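Local coordinates for protein N-terminal acetyltransferase B complex subunit MDM20 (Candida albicans, PDB 5K04) that probably serves as the non-catalytic auxiliary subunit of the NatB N-terminal acetyltransferase complex, forming a helical scaffold that binds the NAT3 subunit, at residues A[270-275]-A[280-285]; A[296-301]-A[313-318]; A[266-271]-A[288-293]. All coordinates share one frame; numbering follows the deposited sequence.

Contact 1: residues A[270-275]-A[280-285]; sequences QKLTLP and SLLKIE. Unlike the reference sequence in segment 270-275: Leu274 (reference Ser).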
loop_
_atom_site.group_PDB
_atom_site.type_symbol
_atom_site.label_atom_id
_atom_site.label_comp_id
_atom_site.label_asym_id
_atom_site.label_seq_id
_atom_site.Cartn_x
_atom_site.Cartn_y
_atom_site.Cartn_z
ATOM N N GLN A 270 -21.071 -24.289 30.986
ATOM C CA GLN A 270 -21.925 -25.409 30.591
ATOM C C GLN A 270 -22.449 -25.249 29.168
ATOM O O GLN A 270 -22.787 -26.244 28.520
ATOM C CB GLN A 270 -23.093 -25.557 31.577
ATOM C CG GLN A 270 -22.695 -26.152 32.933
ATOM C CD GLN A 270 -23.778 -26.010 34.001
ATOM O OE1 GLN A 270 -24.741 -25.254 33.839
ATOM N NE2 GLN A 270 -23.621 -26.750 35.100
ATOM N N LYS A 271 -22.527 -24.015 28.662
ATOM C CA LYS A 271 -22.887 -23.782 27.266
ATOM C C LYS A 271 -21.701 -23.911 26.313
ATOM O O LYS A 271 -21.883 -23.778 25.099
ATOM C CB LYS A 271 -23.538 -22.400 27.106
ATOM C CG LYS A 271 -24.986 -22.330 27.592
ATOM C CD LYS A 271 -25.703 -21.103 27.036
ATOM C CE LYS A 271 -27.219 -21.238 27.122
ATOM N NZ LYS A 271 -27.704 -21.404 28.530
ATOM N N LEU A 272 -20.504 -24.185 26.828
ATOM C CA LEU A 272 -19.300 -24.271 26.004
ATOM C C LEU A 272 -18.927 -25.740 25.795
ATOM O O LEU A 272 -17.948 -26.253 26.334
ATOM C CB LEU A 272 -18.168 -23.479 26.655
ATOM C CG LEU A 272 -18.464 -21.989 26.864
ATOM C CD1 LEU A 272 -17.310 -21.283 27.549
ATOM C CD2 LEU A 272 -18.779 -21.307 25.542
ATOM N N THR A 273 -19.735 -26.411 24.971
ATOM C CA THR A 273 -19.687 -27.866 24.829
ATOM C C THR A 273 -18.888 -28.343 23.620
ATOM O O THR A 273 -18.346 -29.452 23.650
ATOM C CB THR A 273 -21.112 -28.437 24.736
ATOM O OG1 THR A 273 -21.574 -28.358 23.380
ATOM C CG2 THR A 273 -22.065 -27.643 25.617
ATOM N N LEU A 274 -18.803 -27.531 22.555
ATOM C CA LEU A 274 -18.146 -27.863 21.295
ATOM C C LEU A 274 -16.653 -27.574 21.380
ATOM O O LEU A 274 -16.266 -26.468 21.770
ATOM C CB LEU A 274 -18.751 -27.064 20.157
ATOM C CG LEU A 274 -20.213 -27.388 19.890
ATOM C CD1 LEU A 274 -20.852 -26.270 19.084
ATOM C CD2 LEU A 274 -20.308 -28.724 19.162
ATOM N N PRO A 275 -15.795 -28.524 21.016
ATOM C CA PRO A 275 -14.347 -28.291 21.137
ATOM C C PRO A 275 -13.762 -27.442 20.013
ATOM O O PRO A 275 -12.666 -27.737 19.523
ATOM C CB PRO A 275 -13.760 -29.711 21.132
ATOM C CG PRO A 275 -14.775 -30.547 20.420
ATOM C CD PRO A 275 -16.120 -29.921 20.675
ATOM N N SER A 280 -12.231 -23.033 22.678
ATOM C CA SER A 280 -11.079 -23.479 23.452
ATOM C C SER A 280 -10.286 -22.294 23.973
ATOM O O SER A 280 -9.865 -22.282 25.133
ATOM C CB SER A 280 -10.211 -24.392 22.595
ATOM O OG SER A 280 -10.908 -25.591 22.318
ATOM N N LEU A 281 -10.102 -21.272 23.135
ATOM C CA LEU A 281 -9.458 -20.046 23.589
ATOM C C LEU A 281 -10.355 -19.287 24.554
ATOM O O LEU A 281 -9.866 -18.668 25.507
ATOM C CB LEU A 281 -9.096 -19.156 22.395
ATOM C CG LEU A 281 -7.933 -19.631 21.525
ATOM C CD1 LEU A 281 -7.696 -18.688 20.364
ATOM C CD2 LEU A 281 -6.663 -19.785 22.341
ATOM N N LEU A 282 -11.668 -19.326 24.321
ATOM C CA LEU A 282 -12.588 -18.581 25.176
ATOM C C LEU A 282 -12.518 -19.070 26.611
ATOM O O LEU A 282 -12.632 -18.274 27.549
ATOM C CB LEU A 282 -14.013 -18.707 24.654
ATOM C CG LEU A 282 -15.024 -17.797 25.346
ATOM C CD1 LEU A 282 -14.726 -16.342 25.001
ATOM C CD2 LEU A 282 -16.443 -18.178 24.938
ATOM N N LYS A 283 -12.322 -20.385 26.796
ATOM C CA LYS A 283 -12.224 -20.961 28.136
ATOM C C LYS A 283 -11.065 -20.353 28.912
ATOM O O LYS A 283 -11.164 -20.163 30.132
ATOM C CB LYS A 283 -12.078 -22.477 28.039
ATOM C CG LYS A 283 -13.384 -23.178 27.739
ATOM C CD LYS A 283 -13.235 -24.684 27.739
ATOM C CE LYS A 283 -14.580 -25.378 27.502
ATOM N NZ LYS A 283 -15.536 -25.285 28.658
ATOM N N ILE A 284 -9.979 -20.014 28.211
ATOM C CA ILE A 284 -8.901 -19.235 28.813
ATOM C C ILE A 284 -9.397 -17.846 29.173
ATOM O O ILE A 284 -9.149 -17.341 30.274
ATOM C CB ILE A 284 -7.695 -19.154 27.864
ATOM C CG1 ILE A 284 -7.332 -20.549 27.346
ATOM C CG2 ILE A 284 -6.523 -18.520 28.593
ATOM C CD1 ILE A 284 -6.209 -20.557 26.341
ATOM N N GLU A 285 -10.085 -17.199 28.232
ATOM C CA GLU A 285 -10.629 -15.867 28.480
ATOM C C GLU A 285 -11.655 -15.892 29.611
ATOM O O GLU A 285 -11.815 -14.900 30.332
ATOM C CB GLU A 285 -11.248 -15.323 27.193
ATOM C CG GLU A 285 -11.098 -13.811 27.008
ATOM C CD GLU A 285 -9.764 -13.400 26.419
ATOM O OE1 GLU A 285 -9.261 -14.107 25.519
ATOM O OE2 GLU A 285 -9.223 -12.359 26.859
#

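Contact 2: residues A[296-301]-A[313-318]; sequences TSVENY and ADLSQY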
loop_
_atom_site.group_PDB
_atom_site.type_symbol
_atom_site.label_atom_id
_atom_site.label_comp_id
_atom_site.label_asym_id
_atom_site.label_seq_id
_atom_site.Cartn_x
_atom_site.Cartn_y
_atom_site.Cartn_z
ATOM N N THR A 296 -5.271 -25.311 33.233
ATOM C CA THR A 296 -5.916 -26.461 32.604
ATOM C C THR A 296 -6.482 -26.102 31.234
ATOM O O THR A 296 -6.440 -26.918 30.305
ATOM C CB THR A 296 -7.018 -27.014 33.511
ATOM O OG1 THR A 296 -8.196 -26.217 33.370
ATOM C CG2 THR A 296 -6.582 -26.948 34.946
ATOM N N SER A 297 -7.011 -24.885 31.081
ATOM C CA SER A 297 -7.561 -24.504 29.787
ATOM C C SER A 297 -6.466 -24.174 28.775
ATOM O O SER A 297 -6.688 -24.320 27.569
ATOM C CB SER A 297 -8.547 -23.342 29.941
ATOM O OG SER A 297 -8.231 -22.526 31.046
ATOM N N VAL A 298 -5.280 -23.766 29.235
ATOM C CA VAL A 298 -4.146 -23.655 28.321
ATOM C C VAL A 298 -3.718 -25.035 27.844
ATOM O O VAL A 298 -3.474 -25.249 26.651
ATOM C CB VAL A 298 -2.975 -22.907 28.984
ATOM C CG1 VAL A 298 -1.661 -23.209 28.260
ATOM C CG2 VAL A 298 -3.228 -21.429 28.971
ATOM N N GLU A 299 -3.613 -25.990 28.772
ATOM C CA GLU A 299 -3.235 -27.352 28.406
ATOM C C GLU A 299 -4.253 -27.975 27.455
ATOM O O GLU A 299 -3.880 -28.688 26.519
ATOM C CB GLU A 299 -3.066 -28.199 29.672
ATOM C CG GLU A 299 -1.814 -27.858 30.491
ATOM C CD GLU A 299 -1.842 -28.434 31.909
ATOM O OE1 GLU A 299 -2.803 -29.159 32.250
ATOM O OE2 GLU A 299 -0.899 -28.155 32.687
ATOM N N ASN A 300 -5.548 -27.699 27.666
ATOM C CA ASN A 300 -6.582 -28.289 26.817
ATOM C C ASN A 300 -6.540 -27.698 25.410
ATOM O O ASN A 300 -6.749 -28.414 24.425
ATOM C CB ASN A 300 -7.960 -28.109 27.466
ATOM C CG ASN A 300 -9.133 -28.404 26.501
ATOM O OD1 ASN A 300 -9.510 -29.564 26.307
ATOM N ND2 ASN A 300 -9.728 -27.340 25.917
ATOM N N TYR A 301 -6.266 -26.396 25.290
ATOM C CA TYR A 301 -6.109 -25.818 23.958
ATOM C C TYR A 301 -4.912 -26.431 23.246
ATOM O O TYR A 301 -4.998 -26.788 22.066
ATOM C CB TYR A 301 -5.961 -24.294 24.024
ATOM C CG TYR A 301 -5.687 -23.724 22.652
ATOM C CD1 TYR A 301 -6.732 -23.406 21.787
ATOM C CD2 TYR A 301 -4.380 -23.551 22.195
ATOM C CE1 TYR A 301 -6.474 -22.912 20.508
ATOM C CE2 TYR A 301 -4.121 -23.063 20.928
ATOM C CZ TYR A 301 -5.162 -22.746 20.087
ATOM O OH TYR A 301 -4.883 -22.260 18.830
ATOM N N ALA A 313 0.803 -18.683 18.264
ATOM C CA ALA A 313 0.302 -17.310 18.195
ATOM C C ALA A 313 -0.959 -17.140 19.040
ATOM O O ALA A 313 -1.178 -16.080 19.637
ATOM C CB ALA A 313 0.047 -16.909 16.739
ATOM N N ASP A 314 -1.774 -18.183 19.125
ATOM C CA ASP A 314 -2.976 -18.124 19.943
ATOM C C ASP A 314 -2.644 -18.083 21.443
ATOM O O ASP A 314 -3.260 -17.324 22.202
ATOM C CB ASP A 314 -3.869 -19.319 19.597
ATOM C CG ASP A 314 -4.489 -19.231 18.177
ATOM O OD1 ASP A 314 -4.317 -18.203 17.480
ATOM O OD2 ASP A 314 -5.166 -20.203 17.769
ATOM N N LEU A 315 -1.679 -18.889 21.898
ATOM C CA LEU A 315 -1.406 -18.972 23.336
ATOM C C LEU A 315 -0.453 -17.892 23.841
ATOM O O LEU A 315 -0.642 -17.365 24.946
ATOM C CB LEU A 315 -0.843 -20.350 23.693
ATOM C CG LEU A 315 -1.884 -21.462 23.646
ATOM C CD1 LEU A 315 -1.244 -22.805 23.967
ATOM C CD2 LEU A 315 -3.067 -21.175 24.594
ATOM N N SER A 316 0.565 -17.548 23.049
ATOM C CA SER A 316 1.600 -16.624 23.492
ATOM C C SER A 316 1.057 -15.239 23.797
ATOM O O SER A 316 1.770 -14.434 24.409
ATOM C CB SER A 316 2.704 -16.534 22.433
ATOM O OG SER A 316 2.180 -16.071 21.198
ATOM N N GLN A 317 -0.177 -14.942 23.392
ATOM C CA GLN A 317 -0.787 -13.674 23.762
ATOM C C GLN A 317 -1.237 -13.650 25.218
ATOM O O GLN A 317 -1.516 -12.572 25.753
ATOM C CB GLN A 317 -1.975 -13.385 22.848
ATOM C CG GLN A 317 -3.206 -14.188 23.181
ATOM C CD GLN A 317 -4.325 -13.923 22.204
ATOM O OE1 GLN A 317 -5.245 -13.142 22.479
ATOM N NE2 GLN A 317 -4.249 -14.565 21.042
ATOM N N TYR A 318 -1.332 -14.809 25.861
ATOM C CA TYR A 318 -1.625 -14.897 27.280
ATOM C C TYR A 318 -0.326 -15.039 28.058
ATOM O O TYR A 318 0.750 -15.243 27.491
ATOM C CB TYR A 318 -2.563 -16.074 27.579
ATOM C CG TYR A 318 -3.844 -16.048 26.771
ATOM C CD1 TYR A 318 -4.824 -15.092 27.020
ATOM C CD2 TYR A 318 -4.077 -16.975 25.765
ATOM C CE1 TYR A 318 -5.999 -15.061 26.296
ATOM C CE2 TYR A 318 -5.248 -16.945 25.023
ATOM C CZ TYR A 318 -6.208 -15.984 25.299
ATOM O OH TYR A 318 -7.375 -15.938 24.578
#

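Contact 3: residues A[266-271]-A[288-293]; sequences EELDQK and ILYSRN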
loop_
_atom_site.group_PDB
_atom_site.type_symbol
_atom_site.label_atom_id
_atom_site.label_comp_id
_atom_site.label_asym_id
_atom_site.label_seq_id
_atom_site.Cartn_x
_atom_site.Cartn_y
_atom_site.Cartn_z
ATOM N N GLU A 266 -20.009 -21.413 36.056
ATOM C CA GLU A 266 -20.576 -22.686 35.623
ATOM C C GLU A 266 -21.697 -22.483 34.606
ATOM O O GLU A 266 -21.821 -23.256 33.648
ATOM C CB GLU A 266 -21.094 -23.470 36.836
ATOM C CG GLU A 266 -20.013 -23.963 37.807
ATOM C CD GLU A 266 -19.417 -22.856 38.671
ATOM O OE1 GLU A 266 -20.024 -21.770 38.759
ATOM O OE2 GLU A 266 -18.338 -23.074 39.266
ATOM N N GLU A 267 -22.548 -21.472 34.824
ATOM C CA GLU A 267 -23.630 -21.194 33.882
ATOM C C GLU A 267 -23.087 -20.936 32.483
ATOM O O GLU A 267 -23.652 -21.413 31.492
ATOM C CB GLU A 267 -24.445 -19.995 34.366
ATOM C CG GLU A 267 -25.913 -20.278 34.590
ATOM C CD GLU A 267 -26.639 -19.096 35.199
ATOM O OE1 GLU A 267 -27.608 -18.612 34.575
ATOM O OE2 GLU A 267 -26.232 -18.644 36.293
ATOM N N LEU A 268 -21.984 -20.189 32.382
ATOM C CA LEU A 268 -21.401 -19.900 31.076
ATOM C C LEU A 268 -20.715 -21.134 30.498
ATOM O O LEU A 268 -20.985 -21.530 29.359
ATOM C CB LEU A 268 -20.427 -18.721 31.193
ATOM C CG LEU A 268 -21.092 -17.378 31.538
ATOM C CD1 LEU A 268 -20.097 -16.228 31.538
ATOM C CD2 LEU A 268 -22.234 -17.081 30.574
ATOM N N ASP A 269 -19.857 -21.773 31.297
ATOM C CA ASP A 269 -19.047 -22.899 30.832
ATOM C C ASP A 269 -19.900 -24.082 30.376
ATOM O O ASP A 269 -19.504 -24.809 29.459
ATOM C CB ASP A 269 -18.086 -23.316 31.951
ATOM C CG ASP A 269 -17.125 -24.432 31.536
ATOM O OD1 ASP A 269 -16.313 -24.233 30.617
ATOM O OD2 ASP A 269 -17.161 -25.508 32.171
ATOM N N GLN A 270 -21.071 -24.289 30.986
ATOM C CA GLN A 270 -21.925 -25.409 30.591
ATOM C C GLN A 270 -22.449 -25.249 29.168
ATOM O O GLN A 270 -22.787 -26.244 28.520
ATOM C CB GLN A 270 -23.093 -25.557 31.577
ATOM C CG GLN A 270 -22.695 -26.152 32.933
ATOM C CD GLN A 270 -23.778 -26.010 34.001
ATOM O OE1 GLN A 270 -24.741 -25.254 33.839
ATOM N NE2 GLN A 270 -23.621 -26.750 35.100
ATOM N N LYS A 271 -22.527 -24.015 28.662
ATOM C CA LYS A 271 -22.887 -23.782 27.266
ATOM C C LYS A 271 -21.701 -23.911 26.313
ATOM O O LYS A 271 -21.883 -23.778 25.099
ATOM C CB LYS A 271 -23.538 -22.400 27.106
ATOM C CG LYS A 271 -24.986 -22.330 27.592
ATOM C CD LYS A 271 -25.703 -21.103 27.036
ATOM C CE LYS A 271 -27.219 -21.238 27.122
ATOM N NZ LYS A 271 -27.704 -21.404 28.530
ATOM N N ILE A 288 -9.746 -16.066 33.039
ATOM C CA ILE A 288 -9.257 -14.731 33.369
ATOM C C ILE A 288 -10.395 -13.864 33.899
ATOM O O ILE A 288 -10.254 -13.174 34.915
ATOM C CB ILE A 288 -8.588 -14.107 32.130
ATOM C CG1 ILE A 288 -7.284 -14.839 31.814
ATOM C CG2 ILE A 288 -8.368 -12.608 32.305
ATOM C CD1 ILE A 288 -6.692 -14.481 30.461
ATOM N N LEU A 289 -11.543 -13.905 33.218
ATOM C CA LEU A 289 -12.682 -13.061 33.567
ATOM C C LEU A 289 -13.215 -13.355 34.966
ATOM O O LEU A 289 -13.772 -12.463 35.617
ATOM C CB LEU A 289 -13.791 -13.253 32.532
ATOM C CG LEU A 289 -15.026 -12.371 32.667
ATOM C CD1 LEU A 289 -14.621 -10.914 32.540
ATOM C CD2 LEU A 289 -16.054 -12.742 31.602
ATOM N N TYR A 290 -13.067 -14.593 35.438
ATOM C CA TYR A 290 -13.557 -14.995 36.749
ATOM C C TYR A 290 -12.418 -15.222 37.730
ATOM O O TYR A 290 -12.593 -15.929 38.729
ATOM C CB TYR A 290 -14.441 -16.244 36.633
ATOM C CG TYR A 290 -15.862 -15.927 36.181
ATOM C CD1 TYR A 290 -16.152 -15.686 34.838
ATOM C CD2 TYR A 290 -16.910 -15.855 37.099
ATOM C CE1 TYR A 290 -17.443 -15.382 34.420
ATOM C CE2 TYR A 290 -18.208 -15.560 36.686
ATOM C CZ TYR A 290 -18.469 -15.319 35.347
ATOM O OH TYR A 290 -19.752 -15.021 34.937
ATOM N N SER A 291 -11.251 -14.637 37.451
ATOM C CA SER A 291 -10.101 -14.674 38.359
ATOM C C SER A 291 -9.754 -16.104 38.790
ATOM O O SER A 291 -9.440 -16.372 39.951
ATOM C CB SER A 291 -10.348 -13.765 39.565
ATOM O OG SER A 291 -10.642 -12.444 39.115
ATOM N N ARG A 292 -9.792 -17.025 37.829
ATOM C CA ARG A 292 -9.463 -18.429 38.023
ATOM C C ARG A 292 -8.112 -18.757 37.382
ATOM O O ARG A 292 -7.503 -17.939 36.686
ATOM C CB ARG A 292 -10.556 -19.325 37.442
ATOM C CG ARG A 292 -11.917 -19.162 38.069
ATOM C CD ARG A 292 -12.967 -19.849 37.203
ATOM N NE ARG A 292 -12.840 -21.306 37.193
ATOM C CZ ARG A 292 -13.625 -22.126 37.887
ATOM N NH1 ARG A 292 -14.600 -21.632 38.646
ATOM N NH2 ARG A 292 -13.442 -23.441 37.824
ATOM N N ASN A 293 -7.660 -19.993 37.607
ATOM C CA ASN A 293 -6.358 -20.435 37.136
ATOM C C ASN A 293 -6.388 -20.788 35.650
ATOM O O ASN A 293 -7.241 -21.554 35.194
ATOM C CB ASN A 293 -5.887 -21.634 37.946
ATOM C CG ASN A 293 -4.771 -22.379 37.262
ATOM O OD1 ASN A 293 -4.972 -23.473 36.728
ATOM N ND2 ASN A 293 -3.587 -21.778 37.247
#

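Contact 1: residues A[270-275]-A[280-285]
Leu272 and Leu282 cross at about a right angle in a helix-loop-helix element of an all-helical, TPR-like chain. The loop 270-275 follows helix 265-269 and leads into helix 277-289, which carries 280-285. Both leucines start out toward the opposite segment. Leu282 CD2 touches the fork of Leu272 and meets both of its methyls almost equally, with CD2 at 4.0 Å from Leu272 CD2 and 4.1 Å from Leu272 CD1. With its CG anti to the backbone N (chi1 -171°), Leu282 carries this one methyl to the fork. The methyls of Leu272 meet Leu282, while its CB and carbonyl O meet Lys283.

Lys283 runs out extended across the root of Leu272 and bends only at its last torsion (chi4 -71°). Its CE lies 3.7 Å from Leu272 O, and NZ is 3.8 Å from Leu272 CB. The hydrogen bond from Lys283 NZ to Leu272 O is weak at 3.5 Å. The position of NZ is itself less certain, because it sits too close to Asp269 OD1. Asp269 is its salt-bridge partner and probably its stronger polar tie, though the modelled pair is too short to trust in detail.

The leucine pair is buried. Trp251 of helix 248-260 packs on both leucines, and Ile255 adds to Leu282. Leu272 also touches Ile279 and Leu286 of helix 277-289, and its side chain thereby packs between helices 248-260 and 277-289. Near the start of that second helix, Ser280 OG makes its hydrogen bond to Thr276 O. Pro275 O is merely a neighbour of the same hydroxyl, with Ser280 OG 3.9 Å away and no bond between them.

Contact 2: residues A[296-301]-A[313-318]
Tyr301 reaches across to two consecutive residues of the opposite segment, Asp314 with its hydroxyl and Leu315 with its ring. Tyr301 OH donates a hydrogen bond to Asp314 OD2. The modelled length of 2.3 Å between these two atoms is very short and its exact value is doubtful. The two side chains cross at about a right angle, with ring and carboxylate planes 59° apart. Leu315 runs past the ring in the opposite direction. Its CG lies 3.6 Å from Tyr301 CD2 and meets the ring obliquely, and its CD2 is equally near the same ring atom. With CG anti to the backbone N (chi1 175°), the tyrosine ring lies against Leu315 and its hydroxyl meets Asp314. One turn earlier, Val298 CG1 adds a looser apolar contact, 4.3 Å from Leu315 CD1.

A second shell fixes these groups. Asp314 OD2 also takes a salt bridge from Arg277 NE, so one buried oxygen has two polar partners. The arginine would probably keep the carboxylate charged. The ring of Tyr301 stacks with Phe305, and Leu320 packs on both Val298 and Leu315. From Leu315 to Tyr318 the chain makes a type I turn, closed by Tyr318 N to Leu315 O at 2.8 Å.

The 313-318 segment also meets the NAT3 subunit. Tyr84 of NAT3 packs on Ala313 and Asp314, and Thr49 OG1 of NAT3 is hydrogen-bonded to Gln317 NE2. This is packing of successive helices in a TPR-like fold, next to the NAT3 interface. It ties helix 295-305 to the short helix 311-315, with helix 277-289 packed against both.

Contact 3: residues A[266-271]-A[288-293]
Tyr290 OH is hydrogen-bonded to Lys263 O, just before helix 265-269, and Leu268 CD1 packs 3.6 Å from the same hydroxyl oxygen of Tyr290. The setting is a pair of successive helices in the TPR-like superhelix. The C-terminal end of helix 277-289 lies beside the short helix 265-269.

Leu268 and Tyr290 cross at about a right angle, and both start out toward each other. One methyl of the leucine does the touching. CD1 meets the hydroxyl end of the ring obliquely and is 4.0 Å from Tyr290 CE1. The tyrosine is thus held at its far end by packing and by a backbone carbonyl together. Lys259 of helix 248-260 adds a cation-pi contact to the same ring. Leu268 also packs on Trp254, His233 and Leu286, in keeping with its burial.

Nearer the surface, Glu266 and Arg292 face each other without forming a salt bridge. Glu266 OE2 and Arg292 NH1 are 4.1 Å apart, and the carboxylate and guanidinium planes are turned 74° from each other. The attraction is therefore probably loose. The glutamate starts away from the other segment, and its chain bends at chi2 (74°) to bring the carboxylate back. Arg292 also makes a cation-pi contact with Phe265, so the aromatic ring gives the guanidinium a second neighbour.

The helix that leads into Tyr290 ends in a Schellman motif, and Arg292 follows it. Tyr290 is the first residue to leave helical geometry, and Ser291 comes next with positive phi as the C-prime residue. Arg292 N reaches back to Asp287 O, and Ser291 N bonds to Ile288 O at 3.1 Å.

Overall arrangement
Helix 277-289 joins all three contacts. Contacts 1 and 3 have centres about 9 Å apart, and their segments overlap at Gln270 and Lys271. Lys283 of contact 1 forms a salt bridge with Asp269 of the 266-271 segment. Contact 2 comes later in the chain, with its centre about 12 Å from that of contact 1 and about 15 Å from that of contact 3. Leu281 CD2 packs on Tyr301 CE1 at 3.6 Å, and Glu285 OE1 probably hydrogen-bonds Tyr318 OH at 2.8 Å. Bound coenzyme A is about 12 Å from the side chain of Asp314 and about 13 Å from that of Pro275. Of the three, contact 2 alone touches NAT3.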